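Serine acetyltransferase (Neisseria gonorrhoeae, PDB 6WYE) probably catalyses the transfer of an acetyl group from acetyl-CoA to L-serine, giving O-acetyl-L-serine in the first step of cysteine biosynthesis. Local coordinates at residues Ala135-Ala138 with His139-Asn142. Sequence-based numbering, arbitrary orientation.
Sequences AIQA and HRIN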
loop_
_atom_site.group_PDB
_atom_site.type_symbol
_atom_site.label_atom_id
_atom_site.label_comp_id
_atom_site.label_asym_id
_atom_site.label_seq_id
_atom_site.Cartn_x
_atom_site.Cartn_y
_atom_site.Cartn_z
ATOM N N ALA A 135 -13.693 8.440 16.889
ATOM C CA ALA A 135 -14.563 9.299 16.084
ATOM C C ALA A 135 -14.825 10.630 16.777
ATOM O O ALA A 135 -14.815 11.685 16.130
ATOM C CB ALA A 135 -15.887 8.594 15.786
ATOM N N ILE A 136 -15.062 10.594 18.094
ATOM C CA ILE A 136 -15.312 11.819 18.844
ATOM C C ILE A 136 -14.120 12.760 18.734
ATOM O O ILE A 136 -14.272 13.955 18.461
ATOM C CB ILE A 136 -15.610 11.493 20.325
ATOM C CG1 ILE A 136 -16.967 10.807 20.512
ATOM C CG2 ILE A 136 -15.521 12.754 21.197
ATOM C CD1 ILE A 136 -18.117 11.576 19.955
ATOM N N GLN A 137 -12.916 12.240 18.990
ATOM C CA GLN A 137 -11.736 13.098 18.974
ATOM C C GLN A 137 -11.417 13.565 17.563
ATOM O O GLN A 137 -11.002 14.713 17.374
ATOM C CB GLN A 137 -10.529 12.390 19.593
ATOM C CG GLN A 137 -10.747 11.755 20.987
ATOM C CD GLN A 137 -11.769 12.478 21.852
ATOM O OE1 GLN A 137 -11.808 13.710 21.901
ATOM N NE2 GLN A 137 -12.596 11.703 22.556
ATOM N N ALA A 138 -11.577 12.692 16.559
ATOM C CA ALA A 138 -11.435 13.161 15.185
ATOM C C ALA A 138 -12.403 14.301 14.910
ATOM O O ALA A 138 -12.054 15.267 14.223
ATOM C CB ALA A 138 -11.663 12.024 14.185
ATOM N N HIS A 139 -13.627 14.217 15.447
ATOM C CA HIS A 139 -14.569 15.309 15.194
ATOM C C HIS A 139 -14.125 16.601 15.869
ATOM O O HIS A 139 -14.217 17.678 15.271
ATOM C CB HIS A 139 -15.977 14.974 15.659
ATOM C CG HIS A 139 -16.843 16.194 15.756
ATOM N ND1 HIS A 139 -17.318 16.854 14.640
ATOM C CD2 HIS A 139 -17.218 16.942 16.822
ATOM C CE1 HIS A 139 -17.996 17.923 15.020
ATOM N NE2 HIS A 139 -17.951 17.997 16.340
ATOM N N ARG A 140 -13.643 16.517 17.109
ATOM C CA ARG A 140 -13.170 17.717 17.799
ATOM C C ARG A 140 -12.138 18.455 16.957
ATOM O O ARG A 140 -12.240 19.671 16.748
ATOM C CB ARG A 140 -12.572 17.346 19.158
ATOM C CG ARG A 140 -13.539 16.803 20.161
ATOM C CD ARG A 140 -12.863 16.687 21.533
ATOM N NE ARG A 140 -13.626 15.838 22.442
ATOM C CZ ARG A 140 -14.784 16.192 22.994
ATOM N NH1 ARG A 140 -15.313 17.386 22.740
ATOM N NH2 ARG A 140 -15.414 15.359 23.808
ATOM N N ILE A 141 -11.152 17.729 16.426
ATOM C CA ILE A 141 -10.197 18.364 15.517
ATOM C C ILE A 141 -10.903 18.836 14.251
ATOM O O ILE A 141 -10.678 19.959 13.773
ATOM C CB ILE A 141 -9.041 17.402 15.190
ATOM C CG1 ILE A 141 -8.372 16.928 16.482
ATOM C CG2 ILE A 141 -8.032 18.083 14.272
ATOM C CD1 ILE A 141 -7.323 15.849 16.267
ATOM N N ASN A 142 -11.782 17.995 13.692
ATOM C CA ASN A 142 -12.515 18.388 12.491
ATOM C C ASN A 142 -13.284 19.681 12.711
ATOM O O ASN A 142 -13.306 20.557 11.834
ATOM C CB ASN A 142 -13.474 17.281 12.056
ATOM C CG ASN A 142 -13.454 17.074 10.564
ATOM O OD1 ASN A 142 -12.410 17.236 9.931
ATOM N ND2 ASN A 142 -14.604 16.733 9.984
HETATM O O HOH W 1 -10.503 15.095 11.594
#
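Gln137 and Arg140, one turn apart on helix 131-147, lie alongside each other with their ends turned in one direction. Gln137 OE1 accepts a hydrogen bond from Arg140 NE at 2.9 Å; the oxygen lies at the edge of the guanidinium and in its plane, although the N-H meets it at a bent 136°. The planes of amide and guanidinium are close to parallel. The glutamine reaches this position by folding at chi2 (-31°), which brings its amide beside the arginine, whose chain reaches out straight as far as NE. Both side chains also meet Asp109 OD2 of helix 100-116, which accepts a hydrogen bond from Gln137 NE2 and forms a salt bridge with Arg140 NH2, so one carboxylate oxygen ties the amide and the guanidinium together and probably balances the buried positive charge. Ile136 sends CG2 against the guanidinium, 3.7 Å from Arg140 NH2.

Another side of the helix carries His139 and Ala138, both packed on Met161 of helix 151-165. With CG of His139 anti to the backbone N (chi1 164°), the ring turns from the preceding turn to where NE2 is hydrogen-bonded to Ala173 O, while His139 CB stays 3.4 Å from Ile136 O. Ala138 O accepts a hydrogen bond from Asn142 N at 2.8 Å and another from a water, which also donates weakly to Asn142 OD1.

The successive i to i+4 backbone bonds are those of a regular alpha-helix, here a buried one joining neighbouring helices to the first coils of the hexapeptide-repeat left-handed beta-helix, where Arg140 NH2 also meets Gly176 O.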